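Local coordinates for protein insect group II chitinase (Ostrinia furnacalis, PDB 5Y2C) that probably hydrolyses the beta-1,4 links of insect chitin, holding the sugar chain in the cleft of a family 18 catalytic barrel, at residues V6-N11 against H34-F39; V245-Q250 against S340-L345; D237-V242 against A334-G339. All coordinates share one frame; numbering follows the deposited sequence.

Contact 1. Residues V6-N11 against H34-F39. With NAG (2-acetamido-2-deoxy-beta-D-glucopyranose), chain C.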
loop_
_atom_site.group_PDB
_atom_site.type_symbol
_atom_site.label_atom_id
_atom_site.label_comp_id
_atom_site.label_asym_id
_atom_site.label_seq_id
_atom_site.Cartn_x
_atom_site.Cartn_y
_atom_site.Cartn_z
ATOM N N VAL A 6 8.309 5.078 2.292
ATOM C CA VAL A 6 7.073 5.320 3.033
ATOM C C VAL A 6 6.547 3.978 3.531
ATOM O O VAL A 6 6.197 3.104 2.733
ATOM C CB VAL A 6 6.026 6.032 2.155
ATOM C CG1 VAL A 6 4.723 6.228 2.908
ATOM C CG2 VAL A 6 6.546 7.378 1.624
ATOM N N CYS A 7 6.500 3.811 4.848
ATOM C CA CYS A 7 6.115 2.557 5.474
ATOM C C CYS A 7 4.721 2.681 6.044
ATOM O O CYS A 7 4.455 3.598 6.827
ATOM C CB CYS A 7 7.072 2.183 6.601
ATOM S SG CYS A 7 8.804 2.004 6.153
ATOM N N TYR A 8 3.843 1.748 5.683
ATOM C CA TYR A 8 2.518 1.694 6.274
ATOM C C TYR A 8 2.573 0.785 7.496
ATOM O O TYR A 8 2.990 -0.377 7.401
ATOM C CB TYR A 8 1.498 1.215 5.248
ATOM C CG TYR A 8 1.048 2.345 4.353
ATOM C CD1 TYR A 8 1.736 2.652 3.186
ATOM C CD2 TYR A 8 -0.034 3.144 4.701
ATOM C CE1 TYR A 8 1.330 3.696 2.377
ATOM C CE2 TYR A 8 -0.435 4.184 3.906
ATOM C CZ TYR A 8 0.244 4.456 2.748
ATOM O OH TYR A 8 -0.169 5.499 1.963
ATOM N N TYR A 9 2.214 1.341 8.650
ATOM C CA TYR A 9 2.021 0.602 9.884
ATOM C C TYR A 9 0.515 0.417 10.040
ATOM O O TYR A 9 -0.250 1.366 9.821
ATOM C CB TYR A 9 2.617 1.356 11.079
ATOM C CG TYR A 9 2.095 0.879 12.422
ATOM C CD1 TYR A 9 2.730 -0.159 13.112
ATOM C CD2 TYR A 9 0.955 1.443 12.988
ATOM C CE1 TYR A 9 2.241 -0.612 14.323
ATOM C CE2 TYR A 9 0.456 0.992 14.189
ATOM C CZ TYR A 9 1.100 -0.031 14.853
ATOM O OH TYR A 9 0.600 -0.464 16.063
ATOM N N THR A 10 0.080 -0.808 10.364
ATOM C CA THR A 10 -1.344 -1.102 10.497
ATOM C C THR A 10 -1.660 -1.442 11.943
ATOM O O THR A 10 -1.079 -2.376 12.509
ATOM C CB THR A 10 -1.795 -2.236 9.559
ATOM O OG1 THR A 10 -1.224 -3.493 9.947
ATOM C CG2 THR A 10 -1.396 -1.937 8.143
ATOM N N ASN A 11 -2.614 -0.713 12.532
ATOM C CA ASN A 11 -2.897 -0.923 13.947
ATOM C C ASN A 11 -3.517 -2.297 14.215
ATOM O O ASN A 11 -3.273 -2.871 15.282
ATOM C CB ASN A 11 -3.779 0.204 14.499
ATOM C CG ASN A 11 -5.087 0.368 13.751
ATOM O OD1 ASN A 11 -5.308 -0.240 12.712
ATOM N ND2 ASN A 11 -5.951 1.225 14.274
ATOM N N HIS A 34 9.363 7.836 6.314
ATOM C CA HIS A 34 8.019 8.251 6.679
ATOM C C HIS A 34 7.217 7.017 7.065
ATOM O O HIS A 34 7.283 5.987 6.396
ATOM C CB HIS A 34 7.335 9.004 5.519
ATOM C CG HIS A 34 8.119 10.175 4.999
ATOM N ND1 HIS A 34 9.294 10.030 4.289
ATOM C CD2 HIS A 34 7.866 11.510 5.038
ATOM C CE1 HIS A 34 9.745 11.225 3.939
ATOM N NE2 HIS A 34 8.898 12.139 4.380
ATOM N N ILE A 35 6.497 7.114 8.172
ATOM C CA ILE A 35 5.589 6.070 8.628
ATOM C C ILE A 35 4.171 6.604 8.484
ATOM O O ILE A 35 3.895 7.750 8.853
ATOM C CB ILE A 35 5.880 5.653 10.081
ATOM C CG1 ILE A 35 7.240 4.978 10.180
ATOM C CG2 ILE A 35 4.825 4.696 10.564
ATOM C CD1 ILE A 35 7.791 4.935 11.588
ATOM N N ILE A 36 3.295 5.800 7.897
ATOM C CA ILE A 36 1.881 6.122 7.802
ATOM C C ILE A 36 1.135 5.182 8.743
ATOM O O ILE A 36 1.223 3.955 8.607
ATOM C CB ILE A 36 1.336 5.972 6.379
ATOM C CG1 ILE A 36 2.198 6.723 5.353
ATOM C CG2 ILE A 36 -0.103 6.466 6.361
ATOM C CD1 ILE A 36 2.457 8.170 5.674
ATOM N N TYR A 37 0.375 5.761 9.671
ATOM C CA TYR A 37 -0.416 5.009 10.642
ATOM C C TYR A 37 -1.781 4.701 10.034
ATOM O O TYR A 37 -2.627 5.594 9.892
ATOM C CB TYR A 37 -0.548 5.819 11.929
ATOM C CG TYR A 37 -1.083 5.065 13.119
ATOM C CD1 TYR A 37 -2.399 4.615 13.145
ATOM C CD2 TYR A 37 -0.296 4.863 14.243
ATOM C CE1 TYR A 37 -2.901 3.934 14.235
ATOM C CE2 TYR A 37 -0.784 4.193 15.342
ATOM C CZ TYR A 37 -2.085 3.727 15.336
ATOM O OH TYR A 37 -2.558 3.061 16.443
ATOM N N ALA A 38 -2.009 3.440 9.689
ATOM C CA ALA A 38 -3.260 3.017 9.061
ATOM C C ALA A 38 -4.119 2.234 10.054
ATOM O O ALA A 38 -3.605 1.356 10.759
ATOM C CB ALA A 38 -2.976 2.166 7.815
ATOM N N PHE A 39 -5.407 2.576 10.148
ATOM C CA PHE A 39 -6.027 3.724 9.475
ATOM C C PHE A 39 -6.839 4.483 10.514
ATOM O O PHE A 39 -7.280 3.883 11.501
ATOM C CB PHE A 39 -6.999 3.307 8.347
ATOM C CG PHE A 39 -6.336 2.850 7.081
ATOM C CD1 PHE A 39 -5.654 3.752 6.276
ATOM C CD2 PHE A 39 -6.447 1.523 6.661
ATOM C CE1 PHE A 39 -5.041 3.342 5.107
ATOM C CE2 PHE A 39 -5.845 1.100 5.472
ATOM C CZ PHE A 39 -5.136 2.015 4.699
HETATM C C1 NAG C . -5.030 -0.787 -0.425
HETATM C C2 NAG C . -5.215 -0.108 0.914
HETATM C C3 NAG C . -5.400 -1.083 2.071
HETATM C C4 NAG C . -5.308 -2.563 1.741
HETATM C C5 NAG C . -4.090 -2.703 0.852
HETATM C C6 NAG C . -3.836 -4.085 0.334
HETATM C C7 NAG C . -4.261 2.056 1.328
HETATM C C8 NAG C . -2.999 2.767 1.579
HETATM N N2 NAG C . -4.141 0.780 1.233
HETATM O O3 NAG C . -6.619 -0.786 2.672
HETATM O O4 NAG C . -5.175 -3.317 2.878
HETATM O O5 NAG C . -4.134 -1.828 -0.261
HETATM O O6 NAG C . -4.971 -4.623 -0.238
HETATM O O7 NAG C . -5.275 2.621 1.246
#

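Contact 2. Residues V245-Q250 against S340-L345. With NAG (2-acetamido-2-deoxy-beta-D-glucopyranose), chain C; NAG (2-acetamido-2-deoxy-beta-D-glucopyranose), chain B.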
loop_
_atom_site.group_PDB
_atom_site.type_symbol
_atom_site.label_atom_id
_atom_site.label_comp_id
_atom_site.label_asym_id
_atom_site.label_seq_id
_atom_site.Cartn_x
_atom_site.Cartn_y
_atom_site.Cartn_z
ATOM N N VAL A 245 5.063 -1.199 -3.093
ATOM C CA VAL A 245 5.433 -2.602 -3.231
ATOM C C VAL A 245 4.618 -3.396 -2.219
ATOM O O VAL A 245 4.613 -3.048 -1.036
ATOM C CB VAL A 245 6.940 -2.844 -3.016
ATOM C CG1 VAL A 245 7.285 -4.337 -3.219
ATOM C CG2 VAL A 245 7.780 -1.943 -3.936
ATOM N N PRO A 246 3.900 -4.438 -2.633
ATOM C CA PRO A 246 3.162 -5.261 -1.660
ATOM C C PRO A 246 4.086 -6.249 -0.959
ATOM O O PRO A 246 4.938 -6.881 -1.587
ATOM C CB PRO A 246 2.125 -5.980 -2.533
ATOM C CG PRO A 246 2.820 -6.119 -3.886
ATOM C CD PRO A 246 3.708 -4.895 -4.031
ATOM N N PHE A 247 3.923 -6.366 0.362
ATOM C CA PHE A 247 4.645 -7.343 1.170
ATOM C C PHE A 247 3.804 -8.598 1.423
ATOM O O PHE A 247 4.021 -9.324 2.404
ATOM C CB PHE A 247 5.084 -6.718 2.499
ATOM C CG PHE A 247 6.255 -5.746 2.392
ATOM C CD1 PHE A 247 6.823 -5.433 1.165
ATOM C CD2 PHE A 247 6.784 -5.155 3.533
ATOM C CE1 PHE A 247 7.904 -4.537 1.079
ATOM C CE2 PHE A 247 7.853 -4.269 3.459
ATOM C CZ PHE A 247 8.419 -3.955 2.222
ATOM N N TYR A 248 2.865 -8.875 0.526
ATOM C CA TYR A 248 1.918 -9.963 0.666
ATOM C C TYR A 248 1.574 -10.465 -0.729
ATOM O O TYR A 248 1.793 -9.764 -1.721
ATOM C CB TYR A 248 0.647 -9.493 1.384
ATOM C CG TYR A 248 -0.114 -8.507 0.543
ATOM C CD1 TYR A 248 0.224 -7.162 0.541
ATOM C CD2 TYR A 248 -1.139 -8.929 -0.303
ATOM C CE1 TYR A 248 -0.446 -6.261 -0.249
ATOM C CE2 TYR A 248 -1.815 -8.025 -1.102
ATOM C CZ TYR A 248 -1.454 -6.693 -1.067
ATOM O OH TYR A 248 -2.107 -5.767 -1.838
ATOM N N GLY A 249 1.007 -11.669 -0.803
ATOM C CA GLY A 249 0.616 -12.269 -2.069
ATOM C C GLY A 249 -0.883 -12.469 -2.217
ATOM O O GLY A 249 -1.597 -12.646 -1.235
ATOM N N GLN A 250 -1.362 -12.462 -3.458
ATOM C CA GLN A 250 -2.744 -12.836 -3.742
ATOM C C GLN A 250 -2.806 -14.347 -3.957
ATOM O O GLN A 250 -2.033 -14.897 -4.751
ATOM C CB GLN A 250 -3.283 -12.100 -4.969
ATOM C CG GLN A 250 -3.484 -10.604 -4.745
ATOM C CD GLN A 250 -4.682 -10.289 -3.862
ATOM O OE1 GLN A 250 -5.546 -11.137 -3.644
ATOM N NE2 GLN A 250 -4.714 -9.075 -3.320
ATOM N N SER A 340 9.827 4.702 -2.646
ATOM C CA SER A 340 9.057 3.463 -2.593
ATOM C C SER A 340 8.153 3.471 -1.375
ATOM O O SER A 340 8.476 4.063 -0.338
ATOM C CB SER A 340 9.932 2.203 -2.526
ATOM O OG SER A 340 10.708 2.048 -3.699
ATOM N N MET A 341 7.040 2.767 -1.505
ATOM C CA MET A 341 6.061 2.615 -0.447
ATOM C C MET A 341 5.892 1.128 -0.140
ATOM O O MET A 341 5.939 0.288 -1.052
ATOM C CB MET A 341 4.725 3.259 -0.883
ATOM C CG MET A 341 3.594 3.056 0.067
ATOM S SD MET A 341 2.622 1.595 -0.312
ATOM C CE MET A 341 1.360 2.231 -1.414
ATOM N N ALA A 342 5.707 0.798 1.139
ATOM C CA ALA A 342 5.570 -0.586 1.581
ATOM C C ALA A 342 4.217 -0.781 2.259
ATOM O O ALA A 342 3.924 -0.158 3.293
ATOM C CB ALA A 342 6.689 -0.989 2.538
ATOM N N TRP A 343 3.409 -1.668 1.691
ATOM C CA TRP A 343 2.210 -2.166 2.341
ATOM C C TRP A 343 2.424 -3.655 2.583
ATOM O O TRP A 343 2.342 -4.455 1.643
ATOM C CB TRP A 343 0.954 -1.931 1.487
ATOM C CG TRP A 343 -0.227 -2.410 2.249
ATOM C CD1 TRP A 343 -0.684 -3.687 2.331
ATOM C CD2 TRP A 343 -1.016 -1.646 3.154
ATOM N NE1 TRP A 343 -1.741 -3.760 3.186
ATOM C CE2 TRP A 343 -1.966 -2.515 3.710
ATOM C CE3 TRP A 343 -1.031 -0.303 3.525
ATOM C CZ2 TRP A 343 -2.920 -2.086 4.619
ATOM C CZ3 TRP A 343 -1.980 0.115 4.428
ATOM C CH2 TRP A 343 -2.907 -0.774 4.966
ATOM N N SER A 344 2.668 -4.048 3.826
ATOM C CA SER A 344 2.850 -3.173 4.978
ATOM C C SER A 344 3.940 -3.763 5.870
ATOM O O SER A 344 4.363 -4.912 5.658
ATOM C CB SER A 344 1.548 -3.050 5.750
ATOM O OG SER A 344 1.158 -4.310 6.261
ATOM N N LEU A 345 4.370 -3.003 6.886
ATOM C CA LEU A 345 5.499 -3.418 7.724
ATOM C C LEU A 345 5.319 -4.822 8.298
ATOM O O LEU A 345 6.277 -5.600 8.370
ATOM C CB LEU A 345 5.696 -2.422 8.864
ATOM C CG LEU A 345 6.158 -1.007 8.512
ATOM C CD1 LEU A 345 6.270 -0.143 9.771
ATOM C CD2 LEU A 345 7.482 -1.055 7.755
HETATM C C1 NAG C . -5.030 -0.787 -0.425
HETATM C C2 NAG C . -5.215 -0.108 0.914
HETATM C C3 NAG C . -5.400 -1.083 2.071
HETATM C C4 NAG C . -5.308 -2.563 1.741
HETATM C C5 NAG C . -4.090 -2.703 0.852
HETATM C C6 NAG C . -3.836 -4.085 0.334
HETATM C C7 NAG C . -4.261 2.056 1.328
HETATM C C8 NAG C . -2.999 2.767 1.579
HETATM N N2 NAG C . -4.141 0.780 1.233
HETATM O O3 NAG C . -6.619 -0.786 2.672
HETATM O O4 NAG C . -5.175 -3.317 2.878
HETATM O O5 NAG C . -4.134 -1.828 -0.261
HETATM O O6 NAG C . -4.971 -4.623 -0.238
HETATM O O7 NAG C . -5.275 2.621 1.246
HETATM C C1 NAG B . -6.340 -3.948 3.238
HETATM C C2 NAG B . -6.026 -5.214 3.958
HETATM C C3 NAG B . -7.298 -5.784 4.560
HETATM C C4 NAG B . -7.957 -4.747 5.445
HETATM C C5 NAG B . -8.135 -3.457 4.676
HETATM C C6 NAG B . -8.654 -2.333 5.532
HETATM C C7 NAG B . -4.147 -6.471 3.281
HETATM C C8 NAG B . -3.629 -7.405 2.270
HETATM N N2 NAG B . -5.387 -6.189 3.167
HETATM O O3 NAG B . -6.944 -6.891 5.282
HETATM O O4 NAG B . -9.190 -5.161 5.932
HETATM O O5 NAG B . -6.854 -3.144 4.228
HETATM O O6 NAG B . -9.142 -1.260 4.769
HETATM O O7 NAG B . -3.465 -6.031 4.118
#

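Contact 3. Residues D237-V242 against A334-G339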
loop_
_atom_site.group_PDB
_atom_site.type_symbol
_atom_site.label_atom_id
_atom_site.label_comp_id
_atom_site.label_asym_id
_atom_site.label_seq_id
_atom_site.Cartn_x
_atom_site.Cartn_y
_atom_site.Cartn_z
ATOM N N ASP A 237 4.672 15.304 -11.318
ATOM C CA ASP A 237 6.080 15.511 -11.022
ATOM C C ASP A 237 6.705 14.168 -10.628
ATOM O O ASP A 237 6.277 13.546 -9.646
ATOM C CB ASP A 237 6.200 16.558 -9.913
ATOM C CG ASP A 237 7.629 16.771 -9.424
ATOM O OD1 ASP A 237 8.575 16.165 -9.971
ATOM O OD2 ASP A 237 7.805 17.572 -8.480
ATOM N N ARG A 238 7.699 13.710 -11.409
ATOM C CA ARG A 238 8.374 12.445 -11.103
ATOM C C ARG A 238 8.768 12.360 -9.634
ATOM O O ARG A 238 8.569 11.322 -8.992
ATOM C CB ARG A 238 9.621 12.267 -11.975
ATOM C CG ARG A 238 9.372 11.693 -13.354
ATOM C CD ARG A 238 10.630 11.704 -14.212
ATOM N NE ARG A 238 10.350 11.135 -15.528
ATOM C CZ ARG A 238 10.671 9.893 -15.882
ATOM N NH1 ARG A 238 11.302 9.094 -15.035
ATOM N NH2 ARG A 238 10.372 9.452 -17.099
ATOM N N LYS A 239 9.317 13.448 -9.088
ATOM C CA LYS A 239 9.783 13.396 -7.704
ATOM C C LYS A 239 8.651 13.281 -6.695
ATOM O O LYS A 239 8.926 12.957 -5.540
ATOM C CB LYS A 239 10.648 14.620 -7.366
ATOM C CG LYS A 239 12.021 14.618 -8.016
ATOM C CD LYS A 239 12.782 13.359 -7.624
ATOM C CE LYS A 239 13.107 13.343 -6.135
ATOM N NZ LYS A 239 13.915 12.123 -5.783
ATOM N N LYS A 240 7.387 13.474 -7.089
ATOM C CA LYS A 240 6.271 13.259 -6.174
ATOM C C LYS A 240 5.770 11.816 -6.180
ATOM O O LYS A 240 5.059 11.423 -5.251
ATOM C CB LYS A 240 5.103 14.191 -6.522
ATOM C CG LYS A 240 5.380 15.703 -6.380
ATOM C CD LYS A 240 5.536 16.106 -4.932
ATOM C CE LYS A 240 5.769 17.586 -4.790
ATOM N NZ LYS A 240 4.481 18.301 -4.929
ATOM N N LEU A 241 6.139 11.007 -7.176
ATOM C CA LEU A 241 5.564 9.676 -7.330
ATOM C C LEU A 241 6.310 8.666 -6.474
ATOM O O LEU A 241 7.538 8.582 -6.534
ATOM C CB LEU A 241 5.581 9.247 -8.794
ATOM C CG LEU A 241 4.649 10.095 -9.657
ATOM C CD1 LEU A 241 4.792 9.763 -11.130
ATOM C CD2 LEU A 241 3.211 9.902 -9.180
ATOM N N VAL A 242 5.566 7.900 -5.676
ATOM C CA VAL A 242 6.144 6.902 -4.785
ATOM C C VAL A 242 5.521 5.553 -5.132
ATOM O O VAL A 242 4.297 5.385 -5.028
ATOM C CB VAL A 242 5.927 7.269 -3.307
ATOM C CG1 VAL A 242 6.394 6.135 -2.404
ATOM C CG2 VAL A 242 6.670 8.561 -2.954
ATOM N N ALA A 334 16.280 4.463 -11.173
ATOM C CA ALA A 334 16.544 4.685 -12.587
ATOM C C ALA A 334 15.607 5.731 -13.162
ATOM O O ALA A 334 16.001 6.517 -14.028
ATOM C CB ALA A 334 16.387 3.380 -13.362
ATOM N N MET A 335 14.351 5.733 -12.716
ATOM C CA MET A 335 13.339 6.664 -13.196
ATOM C C MET A 335 13.343 7.983 -12.446
ATOM O O MET A 335 12.578 8.884 -12.808
ATOM C CB MET A 335 11.943 6.028 -13.086
ATOM C CG MET A 335 11.612 4.960 -14.135
ATOM S SD MET A 335 11.118 5.655 -15.738
ATOM C CE MET A 335 9.404 6.069 -15.390
ATOM N N GLU A 336 14.157 8.103 -11.404
ATOM C CA GLU A 336 14.259 9.330 -10.620
ATOM C C GLU A 336 12.906 9.755 -10.029
ATOM O O GLU A 336 12.525 10.923 -10.066
ATOM C CB GLU A 336 14.888 10.429 -11.483
ATOM C CG GLU A 336 16.414 10.510 -11.331
ATOM C CD GLU A 336 16.851 10.553 -9.859
ATOM O OE1 GLU A 336 16.135 11.204 -9.036
ATOM O OE2 GLU A 336 17.918 9.950 -9.538
ATOM N N LEU A 337 12.194 8.787 -9.428
ATOM C CA LEU A 337 10.894 9.051 -8.817
ATOM C C LEU A 337 11.086 9.508 -7.372
ATOM O O LEU A 337 12.207 9.749 -6.914
ATOM C CB LEU A 337 9.983 7.821 -8.892
ATOM C CG LEU A 337 9.865 7.190 -10.287
ATOM C CD1 LEU A 337 9.035 5.898 -10.270
ATOM C CD2 LEU A 337 9.339 8.202 -11.331
ATOM N N GLY A 338 9.977 9.630 -6.638
ATOM C CA GLY A 338 10.047 10.099 -5.268
ATOM C C GLY A 338 10.498 9.061 -4.261
ATOM O O GLY A 338 11.128 9.410 -3.260
ATOM N N GLY A 339 10.191 7.790 -4.494
ATOM C CA GLY A 339 10.643 6.766 -3.567
ATOM C C GLY A 339 9.798 5.517 -3.701
ATOM O O GLY A 339 9.163 5.291 -4.727
#

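Contact 1. Residues V6-N11 against H34-F39
I36 packs against one face of the Y8 ring. Its CB sits 3.9 Å from the centroid of the Y8 ring, a CH-pi contact. Its CG2 branch reaches the rim, with I36 CG2 3.4 Å from Y8 CE2. The two side chains lie side by side and point the same way. The other branch starts anti to the carbonyl carbon (chi1 -51°). That turns I36 CG1 back to V6 CG1, 3.5 Å away. This is the tight part of the contact. A38 CB stands more loosely at the edge of the Y8 ring.

The backbones pair in parallel. C7 N donates to H34 O at 2.8 Å, almost straight at 175°. Further bonds run from I36 N to C7 O, Y9 N to I36 O, A38 N to Y9 O and N11 N to A38 O. These are the first two strands of the TIM barrel of family 18 enzymes. V6, Y8, T10, I36 and A38 point into the barrel. C7, Y9, I35 and Y37 point outward, where helix 62-67 covers Y9, I35 and Y37.

Y8 and F39 reach the sugar. Y8 OH bonds to D121, and Y8 CE2 lies 3.7 Å from C8 of the chain C NAG. The peptide before F39 is cis. F39 CZ comes within 3.5 Å of the acetamido carbonyl carbon (atom C7) of the same NAG.

On the outer face Y9 CE2 meets one face of the Y37 ring, 3.6 Å from Y37 CE2, with the planes at 54°. Y37 OH is held by D57. The H34 side chain is looser. H34 is partly exposed, and its ring leads away from 6-11 to meet W189 edge-to-face. H34 CB and V6 CG2 are still 4.3 Å apart.

Contact 2. Residues V245-Q250 against S340-L345
V245 N donates to M341 O at 2.7 Å, and F247 N donates to W343 O at 2.8 Å. The second bond is nearly straight, 170° at the hydrogen. Between them W343 N reaches V245 O over a longer 3.3 Å. The three bonds set V245 beside A342 and P246 beside W343 in parallel pairing.

The next polar bond goes to the substrate. W343 NE1 donates to O7 of the chain B NAG at 3.0 Å, at the indole edge. The W343 side chain extends with CG anti to the backbone N (chi1 -177°), which carries the indole under the chain C NAG. That sugar lies over one indole face, its C5 3.5 Å from W343 NE1. S344 CB lies on the opposite face, beyond a cis peptide. A tryptophan floor of this kind is characteristic of the -1 subsite of family 18 chitinases, which the chain C sugar is consistent with occupying.

Y248 walls the same pocket. C8 of the chain B NAG sits over the centre of its ring, 3.9 Å from Y248 CE2. Y248 OH is bonded to D196 and is near C6 of the chain C sugar. The tyrosine ring stands almost square to the indole, planes at 84°, and Y248 CE1 approaches W343 CD1 at 3.7 Å. W343 O lies at the Y248 ring edge.

Away from the sugars, F247 turns its ring onto A342. F247 CZ is 3.4 Å from A342 CB, and A342 CA lies over one ring face.

Strands 241-254 and 339-343 are the seventh and eighth of the barrel. Helix 361-371 covers F247 and S340 on the outside. On the far side of 339-343 runs strand 4-10, where M341 packs on Y8.

Contact 3. Residues D237-V242 against A334-G339
R238 runs along the M335-L337 backbone. R238 CB lies 3.7 Å from E336 O. R238 CG touches L337 CD2 at 4.0 Å. The chain then extends straight to NE, bringing R238 CD to 3.7 Å from M335 O. At the tip R238 NH1 donates to that same M335 O at 2.6 Å. The bond is bent, 136° at the hydrogen, but it uses a lone pair in the carbonyl plane and lies close to the guanidinium plane. A weak second bond joins R238 NH1 to M335 SD at 3.5 Å. The methionine chain crosses the arginine at about a right angle, and its CE lies against NH1 and NH2.

M335 lies where helix 322-334 gives way to a loop. The helix closes in a Schellman motif, with E336 at positive phi. The chain then enters the eighth barrel strand, while 241-242 starts the seventh. V242 and G339 form the parallel bridge at the N-terminal ends of these two strands.

L241 O accepts from G338 N at 2.7 Å and weakly from G339 N. G338 packs closely against the 3-10 turn, its CA 3.1 Å from K239 O; a side chain there would run into that oxygen. Bends at chi2 (-57°) and chi3 (-66°) fold the K239 chain back and bring K239 NZ to L337 O, 3.1 Å away. K239 NZ also bonds to R2 O, and E336 forms a salt bridge with R2.

How the contacts relate
From the N terminus, strand 4-10 runs first, and contact 1 soon closes the loop to strand 34-42. The chain then builds the middle strands of the barrel before reaching 237-242 and 245-250. Their partners, 334-339 and 340-345, come in the same order some 90 residues later. Contacts 2 and 3 therefore cross in sequence, and both follow contact 1. In space they join successive levels of the same strand pair, contact 3 at its start and contact 2 at the sugar site. Strand 339-343 also pairs with strand 4-10, with V6 N probably bonded to S340 O. This shuts the barrel; contacts 1 and 2 both touch the chain C NAG.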